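Long-range contacts in putative O-GlcNAcase nagJ (Clostridium perfringens, PDB 6PV5), which probably acts as a hexosaminidase of glycoside hydrolase family 84, this chain holding the catalytic barrel with the domains on its two flanks in the sequence: residues E193-T198 / I435-R440; P406-K411 / M439-A444; M371-D376 / W402-V407. All blocks are in the same frame, centred on the assembly; numbering follows the deposited sequence.

From the N terminus, E193-T198 comes first, in the loop after strand 188-192, the first of the catalytic barrel. Contact 1 brings it against I435-R440, closing a loop of 236 residues and joining the loops that follow the first and last strands, neighbours in the closed barrel. Contact 3 closes a loop of 25 residues nested inside it: M371-D376, leaving the sixth strand, pairs with W402-V407, leaving the seventh. Contact 2 begins on P406 and V407, where contact 3 ends, closes a loop of 27 residues that starts inside that of contact 1, shares M439 and R440 with it and runs past its end to A444. A probable Y196-D409 hydrogen bond ties contacts 1 and 2.

Contact 1: residues E193-T198 / I435-R440; sequences EGFYGT and IVNPMR. With EDO (1,2-ethanediol), chain E.
F195 lays one face of its ring on the backbone of R440, whose CA sits 3.6 Å from the ring centroid and only 9° off the ring normal, a CH-pi contact centred over the face. R440 CB continues over the same ring near CD1, and the two side chains cross at about a right angle. With chi1 at 42°, F195 CG stands between its backbone N and carbonyl carbon, which turns the ring toward M439 and R440. P438 O approaches F195 CD2 obliquely at 3.3 Å, while P438 CG touches CE2 and W200 meets the ring from outside the two segments.

N437 reaches the backbone of G194 with both ends of its amide. N437 OD1 takes a weak, bent bond from G194 N (3.1 Å, 128° at the hydrogen), and N437 ND2 gives another weak one to G194 O at 3.5 Å; N404 is the stronger partner of ND2. The extended R440 chain runs past G197 and T198, its NE weakly bonding a 1,2-ethanediol, probably from the crystallisation liquor. NH1 donates to a water that also binds Y196 O, and forms a salt bridge with E412.

This contact joins the loops following the first and eighth strands of the (beta/alpha)8 barrel. With both direct hydrogen bonds weak, the F195 ring on the R440 backbone and the bridging water probably matter as much, and E412 probably steadies the R440 end.

Contact 2: residues P406-K411 / M439-A444; sequences PVNDYK and MRFSDA. With EDO (1,2-ethanediol), chain B; EDO (1,2-ethanediol), chain E.
M439 lies against P406 and N408 in a contact made mostly by van der Waals touch. M439 CG comes 3.1 Å from P406 O and 3.3 Å from N408 OD1, and the CB of the P406 ring adds an apolar touch to the same CG. With M439 CG beside the backbone N (chi1 -68°) and SD carried on by an extended chi2, M439 SD lies 3.5 Å from both CG and ND2 of N408, the two side chains crossing obliquely. Farther along, N408 ND2 meets the F441 ring at its edge, close to the ring plane, with CE2 4.0 Å away and the amide and ring planes 73° apart.

No direct hydrogen bond crosses between the segments. A water takes that role, donating to N408 OD1 at 2.8 Å and accepting from R440 N at 2.9 Å. Outside the pair, N408 ND2 donates to K414 O. N408 also opens a type I turn closed by the bond from K411 N to N408 O.

These are the loops that follow the seventh and eighth strands of the barrel. The water on OD1 and K414 O on ND2 use opposite ends of the N408 amide, which would fix its flip and leave the flat group to meet M439 by van der Waals contact.

Contact 3: residues M371-D376 / W402-V407; sequences MWTGND and WWNYPV
A backbone bond between adjacent parallel strands, flanked by aromatic packing, joins M371-D376 to W402-V407 where the sixth and seventh strands of the catalytic barrel run out into their loops. W402 N donates to W372 O at 2.8 Å with an angle of 157° at the hydrogen. Just beyond it, T373 CA points its hydrogen at W402 O, a CA-H...O contact of 3.4 Å.

M371 meets the W402 indole at its edge. The methyl CE lies near the ring plane, 3.8 Å from CE3, and the sulfur SD stands 5.2 Å from the centroid of the six-membered ring, 79° off the normal, making this an edge-on Met-aromatic contact. A chi1 of 173° sets the W402 indole opposite the backbone N, and with CB directed at the neighbouring strand this brings CE3 to the methionine.

The two strands belong to one beta-alpha-beta unit, with helix 385-395 between them, in the (beta/alpha)8 barrel of the family 84 catalytic domain. The side chain of W402 is about 8 Å from that of D305, the predicted proton donor, consistent with a place near the active site.

Where the strands run out, one water donates to T373 O and W402 O and accepts from N404 N, bridging the two segments. N404 centres an inverse gamma turn, and its OD1 receives W402 NE1 at 2.9 Å; the acceptor lies in the indole plane, though the donor sits above the plane of the amide carbonyl. N437 also donates to this OD1, and N404 ND2 binds V377 O. T373 packs CG2 against N404 ND2, while its OG1 donates to D376 O within the same segment, from above the carbonyl plane.

Contact 1: residues E193-T198 / I435-R440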
loop_
_atom_site.group_PDB
_atom_site.type_symbol
_atom_site.label_atom_id
_atom_site.label_comp_id
_atom_site.label_asym_id
_atom_site.label_seq_id
_atom_site.Cartn_x
_atom_site.Cartn_y
_atom_site.Cartn_z
ATOM N N GLU A 193 3.285 10.047 -0.401
ATOM C CA GLU A 193 2.621 10.876 -1.392
ATOM C C GLU A 193 3.638 11.344 -2.431
ATOM O O GLU A 193 4.068 12.492 -2.424
ATOM C CB GLU A 193 1.867 12.027 -0.719
ATOM C CG GLU A 193 0.876 12.706 -1.657
ATOM C CD GLU A 193 -0.140 13.684 -1.071
ATOM O OE1 GLU A 193 -0.517 14.610 -1.792
ATOM O OE2 GLU A 193 -0.572 13.497 0.083
ATOM N N GLY A 194 3.998 10.460 -3.364
ATOM C CA GLY A 194 5.072 10.786 -4.281
ATOM C C GLY A 194 4.663 10.815 -5.754
ATOM O O GLY A 194 5.529 10.775 -6.613
ATOM N N PHE A 195 3.365 10.930 -6.066
ATOM C CA PHE A 195 2.944 11.047 -7.461
ATOM C C PHE A 195 3.001 12.508 -7.909
ATOM O O PHE A 195 2.836 13.410 -7.079
ATOM C CB PHE A 195 1.493 10.579 -7.627
ATOM C CG PHE A 195 0.589 11.051 -6.522
ATOM C CD1 PHE A 195 0.049 12.330 -6.552
ATOM C CD2 PHE A 195 0.341 10.244 -5.426
ATOM C CE1 PHE A 195 -0.760 12.779 -5.526
ATOM C CE2 PHE A 195 -0.455 10.705 -4.390
ATOM C CZ PHE A 195 -0.984 11.977 -4.437
ATOM N N TYR A 196 3.227 12.725 -9.216
ATOM C CA TYR A 196 2.883 13.989 -9.856
ATOM C C TYR A 196 1.379 14.044 -10.150
ATOM O O TYR A 196 0.689 13.018 -10.186
ATOM C CB TYR A 196 3.845 14.417 -10.980
ATOM C CG TYR A 196 4.189 13.464 -12.104
ATOM C CD1 TYR A 196 3.354 13.314 -13.208
ATOM C CD2 TYR A 196 5.413 12.799 -12.145
ATOM C CE1 TYR A 196 3.685 12.477 -14.272
ATOM C CE2 TYR A 196 5.753 11.952 -13.198
ATOM C CZ TYR A 196 4.886 11.781 -14.271
ATOM O OH TYR A 196 5.198 10.936 -15.311
ATOM N N GLY A 197 0.879 15.277 -10.294
ATOM C CA GLY A 197 -0.537 15.558 -10.459
ATOM C C GLY A 197 -1.133 16.169 -9.194
ATOM O O GLY A 197 -0.431 16.358 -8.208
ATOM N N THR A 198 -2.445 16.432 -9.232
ATOM C CA THR A 198 -3.183 17.050 -8.146
ATOM C C THR A 198 -2.951 16.298 -6.837
ATOM O O THR A 198 -3.145 15.079 -6.767
ATOM C CB THR A 198 -4.682 17.097 -8.468
ATOM O OG1 THR A 198 -4.820 17.867 -9.663
ATOM C CG2 THR A 198 -5.508 17.686 -7.346
ATOM N N ILE A 435 7.699 0.825 1.000
ATOM C CA ILE A 435 7.030 2.100 0.809
ATOM C C ILE A 435 6.228 2.066 -0.493
ATOM O O ILE A 435 6.787 1.861 -1.572
ATOM C CB ILE A 435 8.069 3.232 0.779
ATOM C CG1 ILE A 435 8.954 3.221 2.030
ATOM C CG2 ILE A 435 7.404 4.582 0.567
ATOM C CD1 ILE A 435 10.381 3.603 1.731
ATOM N N VAL A 436 4.914 2.274 -0.373
ATOM C CA VAL A 436 4.000 2.285 -1.510
ATOM C C VAL A 436 3.819 3.708 -2.018
ATOM O O VAL A 436 3.549 4.615 -1.235
ATOM C CB VAL A 436 2.637 1.705 -1.125
ATOM C CG1 VAL A 436 1.640 1.834 -2.277
ATOM C CG2 VAL A 436 2.787 0.268 -0.665
ATOM N N ASN A 437 4.050 3.893 -3.319
ATOM C CA ASN A 437 3.741 5.136 -4.002
ATOM C C ASN A 437 2.385 4.961 -4.697
ATOM O O ASN A 437 2.249 4.135 -5.598
ATOM C CB ASN A 437 4.837 5.517 -4.995
ATOM C CG ASN A 437 4.750 6.957 -5.461
ATOM O OD1 ASN A 437 4.044 7.765 -4.859
ATOM N ND2 ASN A 437 5.439 7.286 -6.540
ATOM N N PRO A 438 1.324 5.652 -4.231
ATOM C CA PRO A 438 -0.034 5.403 -4.725
ATOM C C PRO A 438 -0.353 6.342 -5.884
ATOM O O PRO A 438 0.495 7.121 -6.321
ATOM C CB PRO A 438 -0.864 5.711 -3.459
ATOM C CG PRO A 438 -0.116 6.911 -2.847
ATOM C CD PRO A 438 1.351 6.639 -3.130
ATOM N N MET A 439 -1.595 6.250 -6.379
ATOM C CA MET A 439 -2.110 7.120 -7.423
ATOM C C MET A 439 -2.572 8.438 -6.805
ATOM O O MET A 439 -2.952 8.470 -5.630
ATOM C CB MET A 439 -3.341 6.470 -8.077
ATOM C CG MET A 439 -3.018 5.211 -8.873
ATOM S SD MET A 439 -4.474 4.564 -9.762
ATOM C CE MET A 439 -5.354 3.828 -8.395
ATOM N N ARG A 440 -2.666 9.482 -7.637
ATOM C CA ARG A 440 -3.248 10.730 -7.166
ATOM C C ARG A 440 -4.703 10.514 -6.752
ATOM O O ARG A 440 -5.256 11.347 -6.034
ATOM C CB ARG A 440 -3.081 11.847 -8.199
ATOM C CG ARG A 440 -4.069 11.816 -9.357
ATOM C CD ARG A 440 -3.943 13.135 -10.115
ATOM N NE ARG A 440 -4.988 13.351 -11.110
ATOM C CZ ARG A 440 -4.901 12.973 -12.389
ATOM N NH1 ARG A 440 -3.809 12.366 -12.834
ATOM N NH2 ARG A 440 -5.911 13.197 -13.215
HETATM C C1 EDO E . -7.877 16.018 -10.412
HETATM O O1 EDO E . -7.269 16.281 -11.669
HETATM C C2 EDO E . -8.119 14.575 -10.150
HETATM O O2 EDO E . -7.459 14.045 -9.000
HETATM O O HOH W 1 -1.159 11.852 -11.545
HETATM O O HOH W 2 -5.484 14.125 -6.688
#

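Contact 2: residues P406-K411 / M439-A444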
loop_
_atom_site.group_PDB
_atom_site.type_symbol
_atom_site.label_atom_id
_atom_site.label_comp_id
_atom_site.label_asym_id
_atom_site.label_seq_id
_atom_site.Cartn_x
_atom_site.Cartn_y
_atom_site.Cartn_z
ATOM N N PRO A 406 0.538 1.391 -6.490
ATOM C CA PRO A 406 -0.219 1.631 -7.729
ATOM C C PRO A 406 -0.050 2.921 -8.527
ATOM O O PRO A 406 -0.771 3.129 -9.511
ATOM C CB PRO A 406 -1.678 1.558 -7.232
ATOM C CG PRO A 406 -1.618 2.100 -5.818
ATOM C CD PRO A 406 -0.301 1.533 -5.294
ATOM N N VAL A 407 0.939 3.754 -8.166
ATOM C CA VAL A 407 1.097 5.039 -8.827
ATOM C C VAL A 407 0.902 4.893 -10.336
ATOM O O VAL A 407 1.584 4.095 -10.983
ATOM C CB VAL A 407 2.451 5.708 -8.515
ATOM C CG1 VAL A 407 3.632 4.836 -8.926
ATOM C CG2 VAL A 407 2.564 7.074 -9.180
ATOM N N ASN A 408 0.076 5.780 -10.918
ATOM C CA ASN A 408 -0.170 5.701 -12.350
ATOM C C ASN A 408 0.101 7.053 -13.022
ATOM O O ASN A 408 -0.400 7.310 -14.121
ATOM C CB ASN A 408 -1.583 5.180 -12.644
ATOM C CG ASN A 408 -2.643 6.208 -12.291
ATOM O OD1 ASN A 408 -2.392 7.075 -11.464
ATOM N ND2 ASN A 408 -3.840 6.090 -12.856
ATOM N N ASP A 409 0.939 7.901 -12.404
ATOM C CA ASP A 409 1.118 9.255 -12.924
ATOM C C ASP A 409 1.707 9.247 -14.338
ATOM O O ASP A 409 1.525 10.184 -15.099
ATOM C CB ASP A 409 1.880 10.157 -11.950
ATOM C CG ASP A 409 3.262 9.671 -11.506
ATOM O OD1 ASP A 409 3.789 8.633 -12.059
ATOM O OD2 ASP A 409 3.828 10.351 -10.602
ATOM N N TYR A 410 2.402 8.177 -14.708
ATOM C CA TYR A 410 3.011 8.084 -16.025
ATOM C C TYR A 410 2.034 7.456 -17.032
ATOM O O TYR A 410 2.360 7.376 -18.206
ATOM C CB TYR A 410 4.302 7.261 -15.915
ATOM C CG TYR A 410 4.062 5.862 -15.403
ATOM C CD1 TYR A 410 3.999 5.596 -14.041
ATOM C CD2 TYR A 410 3.846 4.810 -16.281
ATOM C CE1 TYR A 410 3.717 4.323 -13.568
ATOM C CE2 TYR A 410 3.580 3.525 -15.828
ATOM C CZ TYR A 410 3.513 3.281 -14.466
ATOM O OH TYR A 410 3.273 2.011 -14.005
ATOM N N LYS A 411 0.843 7.024 -16.578
ATOM C CA LYS A 411 -0.173 6.409 -17.429
ATOM C C LYS A 411 -1.553 6.642 -16.813
ATOM O O LYS A 411 -2.228 5.711 -16.355
ATOM C CB LYS A 411 0.080 4.906 -17.619
ATOM C CG LYS A 411 -0.698 4.308 -18.795
ATOM C CD LYS A 411 -0.979 2.804 -18.716
ATOM C CE LYS A 411 0.189 1.925 -18.308
ATOM N NZ LYS A 411 1.333 2.016 -19.241
ATOM N N MET A 439 -1.595 6.250 -6.379
ATOM C CA MET A 439 -2.110 7.120 -7.423
ATOM C C MET A 439 -2.572 8.438 -6.805
ATOM O O MET A 439 -2.952 8.470 -5.630
ATOM C CB MET A 439 -3.341 6.470 -8.077
ATOM C CG MET A 439 -3.018 5.211 -8.873
ATOM S SD MET A 439 -4.474 4.564 -9.762
ATOM C CE MET A 439 -5.354 3.828 -8.395
ATOM N N ARG A 440 -2.666 9.482 -7.637
ATOM C CA ARG A 440 -3.248 10.730 -7.166
ATOM C C ARG A 440 -4.703 10.514 -6.752
ATOM O O ARG A 440 -5.256 11.347 -6.034
ATOM C CB ARG A 440 -3.081 11.847 -8.199
ATOM C CG ARG A 440 -4.069 11.816 -9.357
ATOM C CD ARG A 440 -3.943 13.135 -10.115
ATOM N NE ARG A 440 -4.988 13.351 -11.110
ATOM C CZ ARG A 440 -4.901 12.973 -12.389
ATOM N NH1 ARG A 440 -3.809 12.366 -12.834
ATOM N NH2 ARG A 440 -5.911 13.197 -13.215
ATOM N N PHE A 441 -5.301 9.392 -7.195
ATOM C CA PHE A 441 -6.683 9.027 -6.889
ATOM C C PHE A 441 -6.717 8.213 -5.608
ATOM O O PHE A 441 -6.374 7.027 -5.607
ATOM C CB PHE A 441 -7.320 8.209 -8.018
ATOM C CG PHE A 441 -7.210 8.880 -9.367
ATOM C CD1 PHE A 441 -7.988 9.991 -9.674
ATOM C CD2 PHE A 441 -6.291 8.428 -10.305
ATOM C CE1 PHE A 441 -7.846 10.629 -10.902
ATOM C CE2 PHE A 441 -6.160 9.042 -11.541
ATOM C CZ PHE A 441 -6.940 10.150 -11.835
ATOM N N SER A 442 -7.151 8.866 -4.525
ATOM C CA SER A 442 -6.971 8.337 -3.186
ATOM C C SER A 442 -7.786 7.065 -2.986
ATOM O O SER A 442 -7.249 6.020 -2.625
ATOM C CB SER A 442 -7.338 9.366 -2.150
ATOM O OG SER A 442 -7.288 8.779 -0.863
ATOM N N ASP A 443 -9.106 7.149 -3.172
ATOM C CA ASP A 443 -9.911 5.972 -2.883
ATOM C C ASP A 443 -9.530 4.826 -3.815
ATOM O O ASP A 443 -9.496 3.679 -3.402
ATOM C CB ASP A 443 -11.397 6.316 -2.760
ATOM C CG ASP A 443 -11.713 6.909 -1.397
ATOM O OD1 ASP A 443 -12.119 6.128 -0.483
ATOM O OD2 ASP A 443 -11.536 8.134 -1.247
ATOM N N ALA A 444 -9.181 5.142 -5.062
ATOM C CA ALA A 444 -8.926 4.098 -6.046
ATOM C C ALA A 444 -7.599 3.385 -5.742
ATOM O O ALA A 444 -7.388 2.253 -6.189
ATOM C CB ALA A 444 -8.966 4.681 -7.446
HETATM C C1 EDO B . 7.383 7.305 -12.343
HETATM O O1 EDO B . 6.330 8.200 -12.665
HETATM C C2 EDO B . 7.403 7.030 -10.906
HETATM O O2 EDO B . 6.097 7.219 -10.403
HETATM C C1 EDO E . -7.877 16.018 -10.412
HETATM O O1 EDO E . -7.269 16.281 -11.669
HETATM C C2 EDO E . -8.119 14.575 -10.150
HETATM O O2 EDO E . -7.459 14.045 -9.000
HETATM O O HOH W 3 -1.305 9.222 -10.131
#

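Contact 3: residues M371-D376 / W402-V407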
loop_
_atom_site.group_PDB
_atom_site.type_symbol
_atom_site.label_atom_id
_atom_site.label_comp_id
_atom_site.label_asym_id
_atom_site.label_seq_id
_atom_site.Cartn_x
_atom_site.Cartn_y
_atom_site.Cartn_z
ATOM N N MET A 371 16.418 4.713 0.354
ATOM C CA MET A 371 15.330 4.201 -0.473
ATOM C C MET A 371 15.844 3.981 -1.891
ATOM O O MET A 371 16.664 4.743 -2.399
ATOM C CB MET A 371 14.138 5.175 -0.488
ATOM C CG MET A 371 13.461 5.253 0.887
ATOM S SD MET A 371 11.964 6.310 0.999
ATOM C CE MET A 371 12.579 7.943 0.598
ATOM N N TRP A 372 15.375 2.902 -2.511
ATOM C CA TRP A 372 15.633 2.717 -3.925
ATOM C C TRP A 372 14.407 2.057 -4.546
ATOM O O TRP A 372 13.534 1.573 -3.816
ATOM C CB TRP A 372 16.946 1.928 -4.124
ATOM C CG TRP A 372 16.845 0.497 -4.565
ATOM C CD1 TRP A 372 17.321 -0.018 -5.742
ATOM C CD2 TRP A 372 16.352 -0.630 -3.811
ATOM N NE1 TRP A 372 17.138 -1.378 -5.780
ATOM C CE2 TRP A 372 16.519 -1.778 -4.625
ATOM C CE3 TRP A 372 15.753 -0.782 -2.552
ATOM C CZ2 TRP A 372 16.123 -3.050 -4.216
ATOM C CZ3 TRP A 372 15.367 -2.040 -2.147
ATOM C CH2 TRP A 372 15.546 -3.160 -2.963
ATOM N N THR A 373 14.322 2.066 -5.883
ATOM C CA THR A 373 13.070 1.646 -6.506
ATOM C C THR A 373 13.131 0.213 -7.042
ATOM O O THR A 373 12.117 -0.302 -7.528
ATOM C CB THR A 373 12.663 2.642 -7.604
ATOM O OG1 THR A 373 13.721 2.682 -8.568
ATOM C CG2 THR A 373 12.376 4.032 -7.067
ATOM N N GLY A 374 14.299 -0.444 -6.923
ATOM C CA GLY A 374 14.523 -1.733 -7.571
ATOM C C GLY A 374 15.409 -1.549 -8.794
ATOM O O GLY A 374 16.055 -0.511 -8.924
ATOM N N ASN A 375 15.429 -2.525 -9.709
ATOM C CA ASN A 375 16.383 -2.442 -10.818
ATOM C C ASN A 375 16.073 -1.244 -11.710
ATOM O O ASN A 375 16.975 -0.661 -12.287
ATOM C CB ASN A 375 16.428 -3.700 -11.697
ATOM C CG ASN A 375 16.921 -4.927 -10.952
ATOM O OD1 ASN A 375 17.492 -4.823 -9.872
ATOM N ND2 ASN A 375 16.702 -6.097 -11.519
ATOM N N ASP A 376 14.785 -0.908 -11.840
ATOM C CA ASP A 376 14.351 0.200 -12.681
ATOM C C ASP A 376 13.572 1.217 -11.857
ATOM O O ASP A 376 13.220 0.957 -10.712
ATOM C CB ASP A 376 13.458 -0.340 -13.796
ATOM C CG ASP A 376 14.195 -1.434 -14.553
ATOM O OD1 ASP A 376 15.196 -1.109 -15.271
ATOM O OD2 ASP A 376 13.831 -2.602 -14.352
ATOM N N TRP A 402 11.181 1.731 -2.284
ATOM C CA TRP A 402 10.164 2.649 -2.741
ATOM C C TRP A 402 9.458 1.983 -3.928
ATOM O O TRP A 402 10.034 1.812 -5.000
ATOM C CB TRP A 402 10.838 3.964 -3.123
ATOM C CG TRP A 402 9.947 4.976 -3.774
ATOM C CD1 TRP A 402 9.161 4.798 -4.878
ATOM C CD2 TRP A 402 9.800 6.358 -3.400
ATOM N NE1 TRP A 402 8.525 5.964 -5.206
ATOM C CE2 TRP A 402 8.898 6.941 -4.323
ATOM C CE3 TRP A 402 10.336 7.152 -2.376
ATOM C CZ2 TRP A 402 8.518 8.284 -4.254
ATOM C CZ3 TRP A 402 9.976 8.485 -2.327
ATOM C CH2 TRP A 402 9.087 9.039 -3.253
ATOM N N TRP A 403 8.237 1.516 -3.690
ATOM C CA TRP A 403 7.582 0.677 -4.681
ATOM C C TRP A 403 6.589 1.492 -5.504
ATOM O O TRP A 403 5.581 1.963 -4.970
ATOM C CB TRP A 403 6.927 -0.524 -4.008
ATOM C CG TRP A 403 6.393 -1.474 -5.026
ATOM C CD1 TRP A 403 5.100 -1.890 -5.156
ATOM C CD2 TRP A 403 7.131 -2.075 -6.102
ATOM N NE1 TRP A 403 4.995 -2.741 -6.220
ATOM C CE2 TRP A 403 6.215 -2.852 -6.835
ATOM C CE3 TRP A 403 8.467 -2.013 -6.523
ATOM C CZ2 TRP A 403 6.589 -3.573 -7.969
ATOM C CZ3 TRP A 403 8.843 -2.742 -7.632
ATOM C CH2 TRP A 403 7.908 -3.492 -8.350
ATOM N N ASN A 404 6.888 1.628 -6.796
ATOM C CA ASN A 404 6.132 2.497 -7.690
ATOM C C ASN A 404 4.902 1.773 -8.257
ATOM O O ASN A 404 4.770 1.564 -9.466
ATOM C CB ASN A 404 7.023 3.059 -8.802
ATOM C CG ASN A 404 7.736 4.321 -8.365
ATOM O OD1 ASN A 404 7.147 5.158 -7.686
ATOM N ND2 ASN A 404 9.006 4.452 -8.712
ATOM N N TYR A 405 3.981 1.425 -7.368
ATOM C CA TYR A 405 2.676 0.883 -7.720
ATOM C C TYR A 405 1.832 0.977 -6.451
ATOM O O TYR A 405 2.346 0.674 -5.366
ATOM C CB TYR A 405 2.859 -0.576 -8.151
ATOM C CG TYR A 405 1.612 -1.261 -8.629
ATOM C CD1 TYR A 405 1.317 -1.321 -9.986
ATOM C CD2 TYR A 405 0.707 -1.801 -7.735
ATOM C CE1 TYR A 405 0.166 -1.945 -10.446
ATOM C CE2 TYR A 405 -0.441 -2.435 -8.180
ATOM C CZ TYR A 405 -0.715 -2.506 -9.540
ATOM O OH TYR A 405 -1.861 -3.109 -9.984
ATOM N N PRO A 406 0.538 1.391 -6.490
ATOM C CA PRO A 406 -0.219 1.631 -7.729
ATOM C C PRO A 406 -0.050 2.921 -8.527
ATOM O O PRO A 406 -0.771 3.129 -9.511
ATOM C CB PRO A 406 -1.678 1.558 -7.232
ATOM C CG PRO A 406 -1.618 2.100 -5.818
ATOM C CD PRO A 406 -0.301 1.533 -5.294
ATOM N N VAL A 407 0.939 3.754 -8.166
ATOM C CA VAL A 407 1.097 5.039 -8.827
ATOM C C VAL A 407 0.902 4.893 -10.336
ATOM O O VAL A 407 1.584 4.095 -10.983
ATOM C CB VAL A 407 2.451 5.708 -8.515
ATOM C CG1 VAL A 407 3.632 4.836 -8.926
ATOM C CG2 VAL A 407 2.564 7.074 -9.180
HETATM O O HOH W 4 9.500 1.037 -7.505
#